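Local coordinates for sulfatase (Bacteroides fragilis CAG:558, PDB 6USS), which probably hydrolyses aryl sulfate esters as a calcium-dependent member of the sulfatase family from a gut bacterium, at residues L490-Y493 against L494-V497; P138-D141 against H142-Q145. The protein carries 1 engineered substitution. All blocks are in the same frame, centred on the assembly; numbering follows the deposited sequence.

Contact 1. Residues L490-Y493 against L494-V497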
loop_
_atom_site.group_PDB
_atom_site.type_symbol
_atom_site.label_atom_id
_atom_site.label_comp_id
_atom_site.label_asym_id
_atom_site.label_seq_id
_atom_site.Cartn_x
_atom_site.Cartn_y
_atom_site.Cartn_z
ATOM N N LEU A 490 13.034 -11.783 35.821
ATOM C CA LEU A 490 11.993 -12.179 34.876
ATOM C C LEU A 490 10.620 -11.698 35.338
ATOM O O LEU A 490 9.898 -11.024 34.594
ATOM C CB LEU A 490 12.019 -13.704 34.714
ATOM C CG LEU A 490 11.298 -14.458 33.590
ATOM C CD1 LEU A 490 11.391 -13.718 32.258
ATOM C CD2 LEU A 490 11.840 -15.894 33.448
ATOM N N GLY A 491 10.251 -12.025 36.578
ATOM C CA GLY A 491 8.925 -11.679 37.061
ATOM C C GLY A 491 8.639 -10.194 36.967
ATOM O O GLY A 491 7.569 -9.784 36.501
ATOM N N ASN A 492 9.602 -9.369 37.386
ATOM C CA ASN A 492 9.404 -7.927 37.330
ATOM C C ASN A 492 9.153 -7.470 35.905
ATOM O O ASN A 492 8.220 -6.703 35.646
ATOM C CB ASN A 492 10.614 -7.208 37.908
ATOM C CG ASN A 492 10.639 -7.246 39.410
ATOM O OD1 ASN A 492 9.600 -7.397 40.063
ATOM N ND2 ASN A 492 11.832 -7.125 39.976
ATOM N N TYR A 493 9.969 -7.954 34.964
ATOM C CA TYR A 493 9.846 -7.548 33.569
ATOM C C TYR A 493 8.506 -7.977 32.973
ATOM O O TYR A 493 7.831 -7.181 32.305
ATOM C CB TYR A 493 11.003 -8.114 32.747
ATOM C CG TYR A 493 10.930 -7.656 31.316
ATOM C CD1 TYR A 493 11.474 -6.438 30.932
ATOM C CD2 TYR A 493 10.268 -8.409 30.362
ATOM C CE1 TYR A 493 11.392 -5.996 29.631
ATOM C CE2 TYR A 493 10.172 -7.972 29.049
ATOM C CZ TYR A 493 10.737 -6.764 28.691
ATOM O OH TYR A 493 10.656 -6.326 27.386
ATOM N N LEU A 494 8.115 -9.238 33.182
ATOM C CA LEU A 494 6.843 -9.699 32.639
ATOM C C LEU A 494 5.709 -8.814 33.124
ATOM O O LEU A 494 4.889 -8.345 32.327
ATOM C CB LEU A 494 6.591 -11.154 33.031
ATOM C CG LEU A 494 7.641 -12.169 32.563
ATOM C CD1 LEU A 494 7.285 -13.573 33.053
ATOM C CD2 LEU A 494 7.815 -12.148 31.046
ATOM N N ARG A 495 5.659 -8.553 34.435
ATOM C CA ARG A 495 4.583 -7.713 34.955
ATOM C C ARG A 495 4.715 -6.289 34.431
ATOM O O ARG A 495 3.711 -5.649 34.101
ATOM C CB ARG A 495 4.572 -7.734 36.482
ATOM C CG ARG A 495 4.233 -9.090 37.076
ATOM C CD ARG A 495 4.263 -9.053 38.600
ATOM N NE ARG A 495 5.599 -8.762 39.139
ATOM C CZ ARG A 495 6.466 -9.682 39.575
ATOM N NH1 ARG A 495 6.152 -10.974 39.531
ATOM N NH2 ARG A 495 7.655 -9.312 40.052
ATOM N N LYS A 496 5.951 -5.796 34.305
ATOM C CA LYS A 496 6.172 -4.422 33.864
ATOM C C LYS A 496 5.598 -4.174 32.470
ATOM O O LYS A 496 4.931 -3.161 32.244
ATOM C CB LYS A 496 7.664 -4.087 33.888
ATOM C CG LYS A 496 7.984 -2.688 33.330
ATOM C CD LYS A 496 9.455 -2.300 33.479
ATOM C CE LYS A 496 10.319 -2.929 32.389
ATOM N NZ LYS A 496 11.716 -3.261 32.851
ATOM N N VAL A 497 5.842 -5.082 31.522
ATOM C CA VAL A 497 5.423 -4.849 30.144
ATOM C C VAL A 497 4.008 -5.378 29.925
ATOM O O VAL A 497 3.511 -5.400 28.794
ATOM C CB VAL A 497 6.406 -5.492 29.142
ATOM C CG1 VAL A 497 7.843 -5.034 29.414
ATOM C CG2 VAL A 497 6.288 -7.020 29.198
#

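Contact 2. Residues P138-D141 against H142-Q145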
loop_
_atom_site.group_PDB
_atom_site.type_symbol
_atom_site.label_atom_id
_atom_site.label_comp_id
_atom_site.label_asym_id
_atom_site.label_seq_id
_atom_site.Cartn_x
_atom_site.Cartn_y
_atom_site.Cartn_z
ATOM N N PRO A 138 -6.252 1.290 15.930
ATOM C CA PRO A 138 -6.723 0.867 17.257
ATOM C C PRO A 138 -8.067 0.149 17.185
ATOM O O PRO A 138 -8.654 0.025 16.100
ATOM C CB PRO A 138 -6.815 2.191 18.024
ATOM C CG PRO A 138 -7.171 3.194 16.946
ATOM C CD PRO A 138 -6.490 2.724 15.678
ATOM N N ASN A 139 -8.543 -0.348 18.335
ATOM C CA ASN A 139 -9.878 -0.945 18.472
ATOM C C ASN A 139 -10.055 -2.181 17.594
ATOM O O ASN A 139 -11.168 -2.490 17.158
ATOM C CB ASN A 139 -10.984 0.073 18.169
ATOM C CG ASN A 139 -10.857 1.350 18.999
ATOM O OD1 ASN A 139 -10.628 1.301 20.209
ATOM N ND2 ASN A 139 -11.002 2.500 18.346
ATOM N N ILE A 140 -8.978 -2.901 17.314
ATOM C CA ILE A 140 -9.070 -4.174 16.607
ATOM C C ILE A 140 -8.908 -5.299 17.620
ATOM O O ILE A 140 -7.833 -5.463 18.213
ATOM C CB ILE A 140 -8.035 -4.278 15.481
ATOM C CG1 ILE A 140 -8.225 -3.116 14.506
ATOM C CG2 ILE A 140 -8.248 -5.564 14.742
ATOM C CD1 ILE A 140 -9.612 -3.042 13.909
ATOM N N ASP A 141 -9.972 -6.100 17.759
ATOM C CA ASP A 141 -10.272 -6.989 18.881
ATOM C C ASP A 141 -9.055 -7.534 19.622
ATOM O O ASP A 141 -8.792 -7.112 20.755
ATOM C CB ASP A 141 -11.146 -8.166 18.418
ATOM C CG ASP A 141 -11.340 -9.213 19.511
ATOM O OD1 ASP A 141 -11.582 -8.800 20.670
ATOM O OD2 ASP A 141 -11.247 -10.436 19.222
ATOM N N HIS A 142 -8.323 -8.480 19.038
ATOM C CA HIS A 142 -7.263 -9.095 19.839
ATOM C C HIS A 142 -5.920 -8.831 19.178
ATOM O O HIS A 142 -5.217 -9.769 18.781
ATOM C CB HIS A 142 -7.492 -10.600 20.017
ATOM C CG HIS A 142 -8.228 -10.974 21.271
ATOM N ND1 HIS A 142 -9.515 -10.556 21.538
ATOM C CD2 HIS A 142 -7.864 -11.758 22.319
ATOM C CE1 HIS A 142 -9.905 -11.053 22.702
ATOM N NE2 HIS A 142 -8.921 -11.781 23.198
ATOM N N THR A 143 -5.573 -7.548 19.044
ATOM C CA THR A 143 -4.353 -7.128 18.379
ATOM C C THR A 143 -3.528 -6.243 19.297
ATOM O O THR A 143 -4.056 -5.614 20.219
ATOM C CB THR A 143 -4.652 -6.357 17.083
ATOM O OG1 THR A 143 -5.318 -5.125 17.400
ATOM C CG2 THR A 143 -5.513 -7.201 16.147
ATOM N N PHE A 144 -2.223 -6.202 19.026
ATOM C CA PHE A 144 -1.336 -5.187 19.573
ATOM C C PHE A 144 -1.182 -4.084 18.530
ATOM O O PHE A 144 -0.708 -4.343 17.412
ATOM C CB PHE A 144 0.022 -5.779 19.948
ATOM C CG PHE A 144 0.940 -4.795 20.611
ATOM C CD1 PHE A 144 0.826 -4.528 21.962
ATOM C CD2 PHE A 144 1.909 -4.125 19.877
ATOM C CE1 PHE A 144 1.657 -3.605 22.577
ATOM C CE2 PHE A 144 2.757 -3.209 20.491
ATOM C CZ PHE A 144 2.632 -2.950 21.844
ATOM N N GLN A 145 -1.624 -2.872 18.876
ATOM C CA GLN A 145 -1.487 -1.727 17.981
ATOM C C GLN A 145 -0.054 -1.222 18.039
ATOM O O GLN A 145 0.516 -1.081 19.127
ATOM C CB GLN A 145 -2.445 -0.598 18.356
ATOM C CG GLN A 145 -2.227 0.677 17.517
ATOM C CD GLN A 145 -3.166 1.832 17.878
ATOM O OE1 GLN A 145 -3.931 1.750 18.843
ATOM N NE2 GLN A 145 -3.109 2.914 17.097
HETATM O O HOH W 1 -5.960 -2.605 17.917
#

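Contact 1. Residues L490-Y493 against L494-V497
Arg495 folds back over Gly491 and reaches Asn492 in the last turns of helix 480-496. This helix packs on the antiparallel sheet that contains strands 422-427 and 441-446. The Arg495 side chain starts with CB 3.6 Å from Gly491 O. CG and CD run on past the same carbonyl, and a bend at chi3 (-64°) turns the guanidinium back along the helix. Its flat face then lies over Gly491 O, which sits 3.3 Å above the guanidinium plane, over its centre. This oxygen already accepts the backbone bond from Arg495 N. The absence of a side chain at Gly491 leaves room for the group. At the tip, Arg495 NH2 donates to Asn492 OD1 over 2.7 Å. Asn492 OD1 lies close to the guanidinium plane, but NH2 stands above the amide plane, so the bond is bent; the two planes are 82° apart. NH2 also forms a salt bridge with Asp515, and Trp513 makes a cation-pi contact with the same arginine. These partners tie the C-terminal tail to the helix and should restrict the guanidinium's rotation.

Near the helix end, Tyr493 meets Val497. Tyr493 has CG anti to its backbone N (chi1 -177°), which swings the ring over toward Val497 CG1. Val497 CG1 makes a CH-pi contact over one face, 3.7 Å from the centroid of the Tyr493 ring. The Tyr493 ring also stacks with that of Tyr424. Lys496 comes obliquely to the ring, with NZ 3.7 Å from Tyr493 CD1.

Leu490 and Leu494 face the sheet, where both touch Cys442. Leu490 CD1 lies 4.1 Å from Leu494 CG. Val497 is the first residue to leave helical geometry, yet its N still donates to Tyr493 O over 3.0 Å.

Contact 2. Residues P138-D141 against H142-Q145
Pro138 and Gln145 meet across the open end of a hairpin-like reversal built round a beta turn at 140-143, in which the loop after strand 133-135 doubles back into strand 143-145. The two arms run nearly antiparallel, 166° apart. Strand 143-145 pairs in parallel with 133-135, and the loop between them lies at the subunit interface. Pro138 CB comes 3.0 Å from Gln145 OE1, while Gln145 NE2 lies nearer the ring carbon CD. Gln145 has CG opposite its backbone N (chi1 174°) and runs on extended, which carries its amide across to the proline. Next, Asn139 O accepts a hydrogen bond from Asn250 of the second subunit.

Ile140 is held through both backbone polar groups. Ile140 O accepts a 2.7 Å bond from Thr143 OG1 and a weak one from Thr143 N. Its N donates to a water, which in turn donates to Thr143 OG1, so this hydroxyl links carbonyl and water. The methyls meet, with Ile140 CG2 3.5 Å from Thr143 CG2.

Asp141 turns the corner. The Asp141 and His142 side chains run alongside each other, with the carboxylate at the ring edge and the two planes 62° apart. His142 NE2 is hydrogen-bonded to Asp128, so acidic groups at both ring nitrogens may favour a protonated imidazole. His142 ND1 donates to Asp141 OD1 over 2.8 Å, within the ring plane but from above the carboxylate plane.

Overall arrangement
Contact 2 comes first along the chain, and contact 1 lies far later, near the C-terminus. Their centres are 22 Å apart, and their nearest atoms are about 7 Å apart without touching. They share no sheet. Contact 2 belongs to the two-stranded parallel sheet of 133-135 and 143-145, whereas contact 1 lies on helix 480-496 against the four-stranded antiparallel sheet. Helix 101-104 lies between them: Phe144 touches its Arg103 and His104, and Leu494 and Val497 touch Ala102. Residues of both segments' stretches therefore pack on that short helix, and Phe144 and Val497 share Arg103. Both contacts lie away from the calcium site, and contact 2 alone reaches the second subunit.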